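Flagellar hook-associated protein (Burkholderia pseudomallei, PDB 4UT1) probably serves as a structural protein of the bacterial flagellum, forming part of the junction that joins the hook to the filament. Local coordinates at residues L92-Y95 with Y96-A100; L293-R296 with S297-D301; G155-Y158 with S159-R162; T619-V622 with G623-T626; G595-A598 with G599-A603. All blocks are in the same frame, centred on the assembly; numbering follows the deposited sequence.

In the fold
All five contacts are local, each made within about two turns of a long helix of the bundle. Interaction 2, on helix 287-322, contains a pi-type turn and is the most buried. It touches interaction 1, partly buried on helix 80-106, through a tyrosine-threonine hydroxyl pair and apolar packing, and interaction 3, on helix 134-193, through a salt bridge and leucine packing. Glutamines and waters mark the outer side of interaction 3, which meets interaction 5 through two tyrosine hydroxyls. Interactions 4 and 5 share helix 593-630, with centres about 35 Å apart: interaction 5 is aromatic and partly buried, whereas interaction 4 lies at the surface and rests on backbone bonds and a threonine hydroxyl turned onto a carbonyl.

Interaction 1. Residues L92-Y95 with Y96-A100; sequences LSTY and YTLVA
Helix 80-106 of the elongated helical bundle supplies both halves of this contact, the carbonyls of 92-95 receiving the N-H groups of residues 96-99 in regular alpha-helical spacing. Tyr-96 N gives Leu-92 O the shortest of these bonds, 2.8 Å. Val-99 N meets Tyr-95 O at 3.0 Å, and Leu-98 N reaches Thr-94 O at a longer 3.2 Å. Side chains then lean on the same carbonyls. With chi1 at 62°, Val-99 CG1 is tucked between its own backbone N and carbonyl carbon, and from there it lies 3.3 Å from Tyr-95 O. Val-99 CB also approaches the Tyr-95 ring obliquely, 4.2 Å from CE1. One residue back, Leu-98 CG rests 3.4 Å from Thr-94 O, while its CD1 is 4.2 Å from Thr-94 CG2. Tyr-95 CG stands anti to the backbone N (chi1 -167°), which sends the ring outward to helix 287-322, where OH is hydrogen-bonded to Thr-299 OG1 and the ring touches Phe-295. Leu-98 packs on that helix too, and Val-99 meets Leu-611 of helix 593-630. The hydroxyl of Thr-94 turns back instead to Ser-90 O. The carbonyls of 92-95 and the Thr-94 hydroxyl are thus bonded within the helix, while Tyr-95 carries its hydroxyl across to a neighbouring helix, so that a mainly apolar interface also contains one directional bond.

Interaction 2. Residues L293-R296 with S297-D301; sequences LAFR and SQTLD
Phe-295 O is gripped by two backbone donors at once. Leu-300 N comes almost straight down its carbonyl bond at 2.9 Å, with an N-H...O angle of 175°, while Thr-299 N reaches it at 3.0 Å from above the carbonyl plane. The longer step, five residues instead of four, is repeated by Asp-301 N, which bonds to Arg-296 O at 3.0 Å. Side chains meet across the same turn. Phe-295 CG is anti to the backbone N (chi1 167°), and its ring swings over the following turn, where Leu-300 CB lies over one face in a CH-pi contact, 3.9 Å above the ring plane. Leu-300 CD1 continues to Phe-295 CZ at 3.8 Å, and Thr-299 CG2 approaches CE1 of the ring obliquely at 3.9 Å. On another side of the helix, Arg-296 and Asp-301 extend alongside each other in one direction, Arg-296 CG lying 3.7 Å from Asp-301 OD2. The guanidinium and carboxylate planes are 11° apart. Their charged atoms do not meet: Arg-296 pairs with Asp-281 and also bonds Leu-260 O, whereas Asp-301 forms a salt bridge with Arg-162. A shared carbonyl followed by five-residue bonds is the signature of a pi-type turn, or pi bulge, here set into the long helix 287-322 of the FlgK helical domain.

Interaction 3. Residues G155-Y158 with S159-R162; sequences GQQY and SQLR. With EDO (1,2-ethanediol), chain G.
Helix 134-193 turns a glutamine-rich strip outward here and a tyrosine, a leucine and an arginine toward the rest of the bundle. Gln-157 spans the two sides: bent at chi2 (69°), it folds along the helix until NE2 lies 3.5 Å from Leu-161 CG. Leu-161 N bonds to Gln-157 O at 2.9 Å. Gln-160 crosses Gln-157 at about a right angle, their amide planes 78° apart, and water joins them. Water 2 donates to Gln-157 OE1 at 2.8 Å and to Gln-160 OE1 at a short 2.5 Å, so the two carbonyl oxygens, which could not bond each other, share one solvent molecule. The other end of the Gln-160 amide is bridged to Gln-156: water 1 gives a proton to Gln-156 OE1 at 2.7 Å and accepts one from Gln-160 NE2 at 2.9 Å. A 1,2-ethanediol, probably from the crystallisation liquor, takes a weak bond from Gln-156 NE2 to its O2 at 3.3 Å. Inward, the guanidinium of Arg-162 presents a face to Tyr-158 O but spends its N-H groups on Asp-301, Glu-259 and Gln-304. The hydroxyl of Tyr-158 bonds that of Tyr-600, and Leu-161 packs on Leu-102 and Leu-300. The chemistry is thus split by side: amides joined through water rather than directly face outward, while direct ionic and hydroxyl bonds tie the helix to its neighbours.

Interaction 4. Residues T619-V622 with G623-T626; sequences TALV and GQIT. With EDO (1,2-ethanediol), chain Q.
Thr-626 spends two donors on one acceptor, Val-622 O. Its backbone N comes in at 2.9 Å and its hydroxyl OG1 also at 2.9 Å, the two reaching the oxygen from opposite faces of the carbonyl plane. The hydroxyl can do this because OG1 stands beside its own backbone N, anti to the carbonyl carbon (chi1 -66°), and so faces back down the helix. The remaining carbonyls of 619-622 are each met by a backbone N-H four residues on: Gly-623 N bonds Thr-619 O at 2.9 Å, Gln-624 N bonds Ala-620 O at 3.0 Å, and Ile-625 N meets Leu-621 O at 2.9 Å. Gln-624 NE2 also passes 3.3 Å from Ala-620 O, but at an angle too poor for a bond. Thr-619 OG1 pairs with O1 of a 1,2-ethanediol, probably from the crystallisation liquor, at 3.0 Å, and adds only a weak bond to Ser-615 O. Apolar contact is slight: the Leu-621 and Ile-625 side chains cross at a slant, CG of the first 4.0 Å from CD1 of the second. Val-622 packs on Gln-86, and Ile-625 on Leu-82 and Ala-85, all of helix 80-106. With the carbonyls of 619-622 all bonded and the Thr-626 hydroxyl turned inward on one of them, this part of helix 593-630 can offer helix 80-106 a largely apolar flank while Thr-619 and Gln-624 lie on the exposed side.

Interaction 5. Residues G595-A598 with G599-A603; sequences GAYA and GYVNA. With EDO (1,2-ethanediol), chain P.
Tyr-597 receives two neighbours from the next turn of helix 593-630. Val-601 CG2 sits over a face of its ring in a CH-pi contact, 4.0 Å from the centroid and 28° off the ring normal. The Tyr-600 ring meets it obliquely, planes 48° apart, with Tyr-597 CE1 and Tyr-600 CE2 touching at 3.6 Å. The hydroxyls of both tyrosines converge on one oxygen of a 1,2-ethanediol, probably from the crystallisation liquor: its O2 lies 3.0 Å from Tyr-597 OH and 2.8 Å from Tyr-600 OH. Tyr-600 OH is held from the bundle side as well, by the hydroxyl of Tyr-158.

Behind the rings stands the backbone. Tyr-597 O accepts Val-601 N at 3.0 Å and also lies in the plane of the Tyr-600 ring at its edge, 3.4 Å from CD2. Tyr-600 N is tied to Ala-596 O at 3.0 Å. The first torsion of Tyr-600, 138°, is well off a staggered value, and at that setting the ring has its edge at Tyr-597 O and its hydroxyl at Tyr-158 OH. Farther out, Leu-310 of helix 287-322 and Ile-113 of helix 113-129 pack on Tyr-597, Leu-307 packs on Tyr-600, and Val-106 of helix 80-106 touches both Tyr-600 and Val-601. Side chains three and four residues apart thus gather on one flank of a helix, as is usual for the inward side of a helix in an alpha-helical bundle such as this one, where helix 593-630 meets four others here.

Interaction 1. Residues L92-Y95 with Y96-A100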
loop_
_atom_site.group_PDB
_atom_site.type_symbol
_atom_site.label_atom_id
_atom_site.label_comp_id
_atom_site.label_asym_id
_atom_site.label_seq_id
_atom_site.Cartn_x
_atom_site.Cartn_y
_atom_site.Cartn_z
ATOM N N LEU A 92 -15.882 21.054 7.332
ATOM C CA LEU A 92 -16.623 19.792 7.430
ATOM C C LEU A 92 -17.435 19.499 6.171
ATOM O O LEU A 92 -17.501 18.357 5.728
ATOM C CB LEU A 92 -17.551 19.810 8.652
ATOM C CG LEU A 92 -16.818 19.719 9.991
ATOM C CD1 LEU A 92 -17.768 19.956 11.158
ATOM C CD2 LEU A 92 -16.128 18.356 10.115
ATOM N N SER A 93 -18.057 20.523 5.595
ATOM C CA SER A 93 -18.912 20.288 4.436
ATOM C C SER A 93 -18.059 20.012 3.209
ATOM O O SER A 93 -18.425 19.201 2.375
ATOM C CB SER A 93 -19.852 21.472 4.177
ATOM O OG SER A 93 -19.142 22.601 3.709
ATOM N N THR A 94 -16.928 20.699 3.097
ATOM C CA THR A 94 -15.968 20.415 2.031
ATOM C C THR A 94 -15.447 18.971 2.140
ATOM O O THR A 94 -15.426 18.238 1.153
ATOM C CB THR A 94 -14.780 21.405 2.080
ATOM O OG1 THR A 94 -15.254 22.712 1.732
ATOM C CG2 THR A 94 -13.695 21.002 1.096
ATOM N N TYR A 95 -15.025 18.581 3.341
ATOM C CA TYR A 95 -14.506 17.232 3.588
ATOM C C TYR A 95 -15.609 16.212 3.285
ATOM O O TYR A 95 -15.387 15.251 2.541
ATOM C CB TYR A 95 -14.000 17.110 5.033
ATOM C CG TYR A 95 -13.167 15.878 5.362
ATOM C CD1 TYR A 95 -13.118 14.784 4.505
ATOM C CD2 TYR A 95 -12.441 15.810 6.549
ATOM C CE1 TYR A 95 -12.361 13.654 4.820
ATOM C CE2 TYR A 95 -11.679 14.691 6.867
ATOM C CZ TYR A 95 -11.641 13.623 6.000
ATOM O OH TYR A 95 -10.890 12.513 6.320
ATOM N N TYR A 96 -16.797 16.429 3.840
ATOM C CA TYR A 96 -17.919 15.522 3.576
ATOM C C TYR A 96 -18.164 15.316 2.072
ATOM O O TYR A 96 -18.237 14.176 1.594
ATOM C CB TYR A 96 -19.220 16.017 4.227
ATOM C CG TYR A 96 -20.369 15.117 3.841
ATOM C CD1 TYR A 96 -20.317 13.758 4.128
ATOM C CD2 TYR A 96 -21.475 15.595 3.158
ATOM C CE1 TYR A 96 -21.336 12.908 3.764
ATOM C CE2 TYR A 96 -22.515 14.740 2.790
ATOM C CZ TYR A 96 -22.431 13.400 3.093
ATOM O OH TYR A 96 -23.448 12.539 2.731
ATOM N N THR A 97 -18.295 16.412 1.333
ATOM C CA THR A 97 -18.590 16.331 -0.093
ATOM C C THR A 97 -17.564 15.450 -0.809
ATOM O O THR A 97 -17.923 14.598 -1.626
ATOM C CB THR A 97 -18.640 17.733 -0.741
ATOM O OG1 THR A 97 -19.740 18.458 -0.188
ATOM C CG2 THR A 97 -18.832 17.626 -2.236
ATOM N N LEU A 98 -16.293 15.616 -0.459
ATOM C CA LEU A 98 -15.232 14.891 -1.136
ATOM C C LEU A 98 -15.233 13.413 -0.769
ATOM O O LEU A 98 -15.055 12.553 -1.632
ATOM C CB LEU A 98 -13.873 15.507 -0.806
ATOM C CG LEU A 98 -13.605 16.877 -1.428
ATOM C CD1 LEU A 98 -12.365 17.471 -0.816
ATOM C CD2 LEU A 98 -13.458 16.740 -2.930
ATOM N N VAL A 99 -15.427 13.112 0.508
ATOM C CA VAL A 99 -15.384 11.706 0.920
ATOM C C VAL A 99 -16.674 11.018 0.488
ATOM O O VAL A 99 -16.671 9.825 0.189
ATOM C CB VAL A 99 -15.148 11.545 2.446
ATOM C CG1 VAL A 99 -16.267 12.174 3.237
ATOM C CG2 VAL A 99 -14.983 10.065 2.819
ATOM N N ALA A 100 -17.774 11.767 0.416
ATOM C CA ALA A 100 -19.017 11.180 -0.080
ATOM C C ALA A 100 -18.847 10.777 -1.548
ATOM O O ALA A 100 -19.276 9.694 -1.966
ATOM C CB ALA A 100 -20.182 12.146 0.083
#

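Interaction 2. Residues L293-R296 with S297-D301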
loop_
_atom_site.group_PDB
_atom_site.type_symbol
_atom_site.label_atom_id
_atom_site.label_comp_id
_atom_site.label_asym_id
_atom_site.label_seq_id
_atom_site.Cartn_x
_atom_site.Cartn_y
_atom_site.Cartn_z
ATOM N N LEU A 293 -7.567 19.856 2.449
ATOM C CA LEU A 293 -6.341 19.280 2.978
ATOM C C LEU A 293 -6.586 18.063 3.869
ATOM O O LEU A 293 -5.887 17.060 3.754
ATOM C CB LEU A 293 -5.556 20.348 3.750
ATOM C CG LEU A 293 -5.101 21.517 2.880
ATOM C CD1 LEU A 293 -4.467 22.630 3.716
ATOM C CD2 LEU A 293 -4.146 21.040 1.795
ATOM N N ALA A 294 -7.566 18.145 4.766
ATOM C CA ALA A 294 -7.873 17.006 5.641
ATOM C C ALA A 294 -8.339 15.776 4.851
ATOM O O ALA A 294 -7.964 14.645 5.166
ATOM C CB ALA A 294 -8.924 17.395 6.667
ATOM N N PHE A 295 -9.168 15.999 3.835
ATOM C CA PHE A 295 -9.615 14.919 2.961
ATOM C C PHE A 295 -8.423 14.245 2.300
ATOM O O PHE A 295 -8.325 13.018 2.274
ATOM C CB PHE A 295 -10.589 15.446 1.891
ATOM C CG PHE A 295 -10.862 14.467 0.773
ATOM C CD1 PHE A 295 -11.649 13.350 0.988
ATOM C CD2 PHE A 295 -10.332 14.673 -0.499
ATOM C CE1 PHE A 295 -11.897 12.455 -0.036
ATOM C CE2 PHE A 295 -10.575 13.777 -1.528
ATOM C CZ PHE A 295 -11.358 12.663 -1.293
ATOM N N ARG A 296 -7.504 15.054 1.784
ATOM C CA ARG A 296 -6.331 14.527 1.097
ATOM C C ARG A 296 -5.444 13.667 2.008
ATOM O O ARG A 296 -5.127 12.528 1.669
ATOM C CB ARG A 296 -5.499 15.676 0.507
ATOM C CG ARG A 296 -4.413 15.202 -0.456
ATOM C CD ARG A 296 -3.792 16.349 -1.231
ATOM N NE ARG A 296 -3.025 17.245 -0.381
ATOM C CZ ARG A 296 -2.487 18.386 -0.800
ATOM N NH1 ARG A 296 -2.638 18.757 -2.060
ATOM N NH2 ARG A 296 -1.794 19.149 0.041
ATOM N N SER A 297 -5.058 14.206 3.160
ATOM C CA SER A 297 -4.099 13.514 4.030
ATOM C C SER A 297 -4.729 12.412 4.889
ATOM O O SER A 297 -4.039 11.472 5.287
ATOM C CB SER A 297 -3.379 14.520 4.945
ATOM O OG SER A 297 -4.299 15.162 5.816
ATOM N N GLN A 298 -6.024 12.510 5.182
ATOM C CA GLN A 298 -6.615 11.570 6.135
ATOM C C GLN A 298 -7.492 10.506 5.481
ATOM O O GLN A 298 -7.736 9.449 6.069
ATOM C CB GLN A 298 -7.410 12.327 7.199
ATOM C CG GLN A 298 -6.563 13.353 7.973
ATOM C CD GLN A 298 -5.394 12.728 8.708
ATOM O OE1 GLN A 298 -4.229 12.937 8.351
ATOM N NE2 GLN A 298 -5.694 11.958 9.742
ATOM N N THR A 299 -7.943 10.762 4.262
ATOM C CA THR A 299 -8.817 9.812 3.579
ATOM C C THR A 299 -8.247 9.376 2.234
ATOM O O THR A 299 -8.031 8.186 2.003
ATOM C CB THR A 299 -10.245 10.403 3.369
ATOM O OG1 THR A 299 -10.915 10.509 4.632
ATOM C CG2 THR A 299 -11.077 9.527 2.437
ATOM N N LEU A 300 -8.008 10.338 1.348
ATOM C CA LEU A 300 -7.615 10.031 -0.032
ATOM C C LEU A 300 -6.283 9.280 -0.156
ATOM O O LEU A 300 -6.222 8.184 -0.726
ATOM C CB LEU A 300 -7.539 11.321 -0.849
ATOM C CG LEU A 300 -7.328 11.138 -2.353
ATOM C CD1 LEU A 300 -8.596 10.594 -2.986
ATOM C CD2 LEU A 300 -6.917 12.453 -3.014
ATOM N N ASP A 301 -5.215 9.871 0.374
ATOM C CA ASP A 301 -3.898 9.286 0.225
ATOM C C ASP A 301 -3.798 7.965 0.998
ATOM O O ASP A 301 -3.216 7.015 0.496
ATOM C CB ASP A 301 -2.804 10.283 0.658
ATOM C CG ASP A 301 -2.659 11.449 -0.326
ATOM O OD1 ASP A 301 -3.278 11.393 -1.411
ATOM O OD2 ASP A 301 -1.935 12.430 -0.021
#

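Interaction 3. Residues G155-Y158 with S159-R162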
loop_
_atom_site.group_PDB
_atom_site.type_symbol
_atom_site.label_atom_id
_atom_site.label_comp_id
_atom_site.label_asym_id
_atom_site.label_seq_id
_atom_site.Cartn_x
_atom_site.Cartn_y
_atom_site.Cartn_z
ATOM N N GLY A 155 -6.746 3.505 -10.032
ATOM C CA GLY A 155 -5.596 4.405 -9.973
ATOM C C GLY A 155 -5.934 5.742 -10.614
ATOM O O GLY A 155 -5.574 6.809 -10.101
ATOM N N GLN A 156 -6.629 5.681 -11.742
ATOM C CA GLN A 156 -7.055 6.889 -12.446
ATOM C C GLN A 156 -8.021 7.719 -11.605
ATOM O O GLN A 156 -7.913 8.944 -11.574
ATOM C CB GLN A 156 -7.707 6.535 -13.779
ATOM C CG GLN A 156 -6.793 5.875 -14.799
ATOM C CD GLN A 156 -5.836 6.849 -15.460
ATOM O OE1 GLN A 156 -6.225 7.947 -15.878
ATOM N NE2 GLN A 156 -4.571 6.449 -15.562
ATOM N N GLN A 157 -8.968 7.064 -10.938
ATOM C CA GLN A 157 -9.937 7.768 -10.099
ATOM C C GLN A 157 -9.267 8.460 -8.921
ATOM O O GLN A 157 -9.561 9.624 -8.607
ATOM C CB GLN A 157 -11.019 6.816 -9.588
ATOM C CG GLN A 157 -12.041 7.496 -8.673
ATOM C CD GLN A 157 -12.928 8.492 -9.424
ATOM O OE1 GLN A 157 -13.407 8.206 -10.524
ATOM N NE2 GLN A 157 -13.140 9.659 -8.838
ATOM N N TYR A 158 -8.347 7.765 -8.268
ATOM C CA TYR A 158 -7.651 8.391 -7.163
ATOM C C TYR A 158 -6.834 9.591 -7.621
ATOM O O TYR A 158 -6.863 10.636 -6.972
ATOM C CB TYR A 158 -6.777 7.361 -6.425
ATOM C CG TYR A 158 -7.610 6.627 -5.405
ATOM C CD1 TYR A 158 -7.978 7.251 -4.219
ATOM C CD2 TYR A 158 -8.085 5.335 -5.649
ATOM C CE1 TYR A 158 -8.760 6.620 -3.290
ATOM C CE2 TYR A 158 -8.869 4.693 -4.724
ATOM C CZ TYR A 158 -9.209 5.330 -3.549
ATOM O OH TYR A 158 -10.002 4.691 -2.626
ATOM N N SER A 159 -6.139 9.482 -8.747
ATOM C CA SER A 159 -5.324 10.598 -9.198
ATOM C C SER A 159 -6.226 11.735 -9.684
ATOM O O SER A 159 -5.868 12.904 -9.607
ATOM C CB SER A 159 -4.360 10.156 -10.301
ATOM O OG SER A 159 -5.072 9.692 -11.423
ATOM N N GLN A 160 -7.408 11.381 -10.183
ATOM C CA GLN A 160 -8.333 12.397 -10.653
ATOM C C GLN A 160 -8.875 13.219 -9.482
ATOM O O GLN A 160 -8.920 14.455 -9.541
ATOM C CB GLN A 160 -9.463 11.749 -11.464
ATOM C CG GLN A 160 -8.997 11.288 -12.853
ATOM C CD GLN A 160 -10.011 10.372 -13.559
ATOM O OE1 GLN A 160 -11.106 10.136 -13.055
ATOM N NE2 GLN A 160 -9.629 9.846 -14.722
ATOM N N LEU A 161 -9.272 12.530 -8.424
ATOM C CA LEU A 161 -9.657 13.177 -7.180
ATOM C C LEU A 161 -8.509 14.016 -6.615
ATOM O O LEU A 161 -8.725 15.139 -6.132
ATOM C CB LEU A 161 -10.103 12.136 -6.154
ATOM C CG LEU A 161 -11.507 11.570 -6.377
ATOM C CD1 LEU A 161 -11.815 10.513 -5.337
ATOM C CD2 LEU A 161 -12.530 12.693 -6.329
ATOM N N ARG A 162 -7.295 13.478 -6.685
ATOM C CA ARG A 162 -6.129 14.193 -6.164
ATOM C C ARG A 162 -5.904 15.477 -6.955
ATOM O O ARG A 162 -5.580 16.535 -6.379
ATOM C CB ARG A 162 -4.876 13.314 -6.189
ATOM C CG ARG A 162 -3.675 13.973 -5.495
ATOM C CD ARG A 162 -2.539 12.986 -5.247
ATOM N NE ARG A 162 -2.940 11.923 -4.334
ATOM C CZ ARG A 162 -3.192 10.671 -4.703
ATOM N NH1 ARG A 162 -3.070 10.301 -5.975
ATOM N NH2 ARG A 162 -3.556 9.782 -3.789
HETATM C C1 EDO G . -2.258 11.269 -15.346
HETATM O O1 EDO G . -2.904 12.301 -16.096
HETATM C C2 EDO G . -3.158 10.042 -15.402
HETATM O O2 EDO G . -2.551 8.960 -14.697
HETATM O O HOH W 1 -6.856 10.456 -15.169
HETATM O O HOH W 2 -12.133 7.805 -13.025
HETATM O O HOH W 3 -12.986 11.381 -10.808
#

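Interaction 4. Residues T619-V622 with G623-T626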
loop_
_atom_site.group_PDB
_atom_site.type_symbol
_atom_site.label_atom_id
_atom_site.label_comp_id
_atom_site.label_asym_id
_atom_site.label_seq_id
_atom_site.Cartn_x
_atom_site.Cartn_y
_atom_site.Cartn_z
ATOM N N THR A 619 -23.346 22.816 10.104
ATOM C CA THR A 619 -23.960 23.750 9.176
ATOM C C THR A 619 -25.219 24.342 9.794
ATOM O O THR A 619 -25.478 25.545 9.680
ATOM C CB THR A 619 -24.280 23.076 7.851
ATOM O OG1 THR A 619 -23.050 22.834 7.167
ATOM C CG2 THR A 619 -25.165 23.977 6.994
ATOM N N ALA A 620 -25.985 23.482 10.460
ATOM C CA ALA A 620 -27.161 23.907 11.194
ATOM C C ALA A 620 -26.780 24.973 12.211
ATOM O O ALA A 620 -27.379 26.044 12.252
ATOM C CB ALA A 620 -27.828 22.716 11.879
ATOM N N LEU A 621 -25.766 24.682 13.017
ATOM C CA LEU A 621 -25.309 25.624 14.033
ATOM C C LEU A 621 -24.842 26.965 13.449
ATOM O O LEU A 621 -25.181 28.035 13.964
ATOM C CB LEU A 621 -24.172 25.016 14.836
ATOM C CG LEU A 621 -23.626 25.991 15.872
ATOM C CD1 LEU A 621 -24.709 26.225 16.925
ATOM C CD2 LEU A 621 -22.352 25.448 16.485
ATOM N N VAL A 622 -24.043 26.892 12.386
ATOM C CA VAL A 622 -23.574 28.092 11.695
ATOM C C VAL A 622 -24.762 28.935 11.231
ATOM O O VAL A 622 -24.758 30.173 11.345
ATOM C CB VAL A 622 -22.678 27.720 10.489
ATOM C CG1 VAL A 622 -22.371 28.942 9.644
ATOM C CG2 VAL A 622 -21.388 27.049 10.975
ATOM N N GLY A 623 -25.787 28.255 10.730
ATOM C CA GLY A 623 -27.013 28.907 10.310
ATOM C C GLY A 623 -27.642 29.658 11.467
ATOM O O GLY A 623 -28.075 30.802 11.320
ATOM N N GLN A 624 -27.657 29.020 12.630
ATOM C CA GLN A 624 -28.264 29.613 13.816
ATOM C C GLN A 624 -27.472 30.816 14.334
ATOM O O GLN A 624 -28.052 31.826 14.709
ATOM C CB GLN A 624 -28.401 28.560 14.908
ATOM C CG GLN A 624 -29.323 27.415 14.496
ATOM C CD GLN A 624 -29.076 26.153 15.283
ATOM O OE1 GLN A 624 -28.660 26.195 16.439
ATOM N NE2 GLN A 624 -29.337 25.010 14.655
ATOM N N ILE A 625 -26.148 30.708 14.352
ATOM C CA ILE A 625 -25.309 31.833 14.775
ATOM C C ILE A 625 -25.470 33.012 13.816
ATOM O O ILE A 625 -25.518 34.181 14.234
ATOM C CB ILE A 625 -23.834 31.409 14.863
ATOM C CG1 ILE A 625 -23.702 30.250 15.853
ATOM C CG2 ILE A 625 -22.941 32.586 15.245
ATOM C CD1 ILE A 625 -22.286 29.743 16.022
ATOM N N THR A 626 -25.588 32.697 12.529
ATOM C CA THR A 626 -25.755 33.720 11.506
ATOM C C THR A 626 -27.067 34.461 11.703
ATOM O O THR A 626 -27.113 35.692 11.629
ATOM C CB THR A 626 -25.694 33.106 10.094
ATOM O OG1 THR A 626 -24.376 32.590 9.868
ATOM C CG2 THR A 626 -26.023 34.147 9.025
HETATM C C1 EDO Q . -21.670 25.449 5.915
HETATM O O1 EDO Q . -21.244 25.189 7.257
HETATM C C2 EDO Q . -20.910 24.544 4.958
HETATM O O2 EDO Q . -20.434 25.299 3.834
#

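Interaction 5. Residues G595-A598 with G599-A603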
loop_
_atom_site.group_PDB
_atom_site.type_symbol
_atom_site.label_atom_id
_atom_site.label_comp_id
_atom_site.label_asym_id
_atom_site.label_seq_id
_atom_site.Cartn_x
_atom_site.Cartn_y
_atom_site.Cartn_z
ATOM N N GLY A 595 -10.590 -9.514 2.785
ATOM C CA GLY A 595 -10.803 -8.985 4.118
ATOM C C GLY A 595 -10.163 -7.614 4.249
ATOM O O GLY A 595 -10.735 -6.702 4.848
ATOM N N ALA A 596 -8.973 -7.466 3.677
ATOM C CA ALA A 596 -8.279 -6.178 3.691
ATOM C C ALA A 596 -9.014 -5.170 2.816
ATOM O O ALA A 596 -9.129 -4.004 3.174
ATOM C CB ALA A 596 -6.841 -6.343 3.230
ATOM N N TYR A 597 -9.529 -5.620 1.676
ATOM C CA TYR A 597 -10.364 -4.756 0.833
ATOM C C TYR A 597 -11.576 -4.212 1.584
ATOM O O TYR A 597 -11.942 -3.044 1.424
ATOM C CB TYR A 597 -10.852 -5.500 -0.409
ATOM C CG TYR A 597 -11.591 -4.606 -1.380
ATOM C CD1 TYR A 597 -10.894 -3.765 -2.241
ATOM C CD2 TYR A 597 -12.982 -4.585 -1.427
ATOM C CE1 TYR A 597 -11.554 -2.948 -3.120
ATOM C CE2 TYR A 597 -13.653 -3.763 -2.319
ATOM C CZ TYR A 597 -12.931 -2.952 -3.161
ATOM O OH TYR A 597 -13.577 -2.121 -4.044
ATOM N N ALA A 598 -12.218 -5.065 2.377
ATOM C CA ALA A 598 -13.393 -4.636 3.131
ATOM C C ALA A 598 -13.030 -3.562 4.163
ATOM O O ALA A 598 -13.790 -2.622 4.384
ATOM C CB ALA A 598 -14.059 -5.825 3.807
ATOM N N GLY A 599 -11.867 -3.698 4.787
ATOM C CA GLY A 599 -11.400 -2.693 5.730
ATOM C C GLY A 599 -11.125 -1.363 5.048
ATOM O O GLY A 599 -11.449 -0.304 5.578
ATOM N N TYR A 600 -10.533 -1.424 3.861
ATOM C CA TYR A 600 -10.204 -0.225 3.100
ATOM C C TYR A 600 -11.486 0.523 2.717
ATOM O O TYR A 600 -11.566 1.754 2.830
ATOM C CB TYR A 600 -9.362 -0.611 1.866
ATOM C CG TYR A 600 -9.709 0.098 0.580
ATOM C CD1 TYR A 600 -9.124 1.317 0.258
ATOM C CD2 TYR A 600 -10.603 -0.461 -0.325
ATOM C CE1 TYR A 600 -9.437 1.964 -0.903
ATOM C CE2 TYR A 600 -10.925 0.183 -1.497
ATOM C CZ TYR A 600 -10.336 1.393 -1.784
ATOM O OH TYR A 600 -10.642 2.038 -2.953
ATOM N N VAL A 601 -12.508 -0.215 2.301
ATOM C CA VAL A 601 -13.775 0.411 1.929
ATOM C C VAL A 601 -14.473 0.985 3.158
ATOM O O VAL A 601 -14.989 2.103 3.124
ATOM C CB VAL A 601 -14.716 -0.589 1.208
ATOM C CG1 VAL A 601 -16.152 -0.062 1.147
ATOM C CG2 VAL A 601 -14.193 -0.873 -0.194
ATOM N N ASN A 602 -14.478 0.222 4.243
ATOM C CA ASN A 602 -15.182 0.630 5.453
ATOM C C ASN A 602 -14.570 1.867 6.104
ATOM O O ASN A 602 -15.280 2.634 6.746
ATOM C CB ASN A 602 -15.222 -0.520 6.463
ATOM C CG ASN A 602 -16.190 -1.615 6.053
ATOM O OD1 ASN A 602 -17.109 -1.380 5.279
ATOM N ND2 ASN A 602 -15.978 -2.825 6.569
ATOM N N ALA A 603 -13.263 2.059 5.946
ATOM C CA ALA A 603 -12.618 3.271 6.451
ATOM C C ALA A 603 -13.224 4.478 5.754
ATOM O O ALA A 603 -13.547 5.481 6.386
ATOM C CB ALA A 603 -11.102 3.232 6.239
HETATM C C1 EDO P . -13.763 0.485 -6.606
HETATM O O1 EDO P . -13.682 -0.923 -6.891
HETATM C C2 EDO P . -12.433 1.004 -6.060
HETATM O O2 EDO P . -12.125 0.449 -4.762
#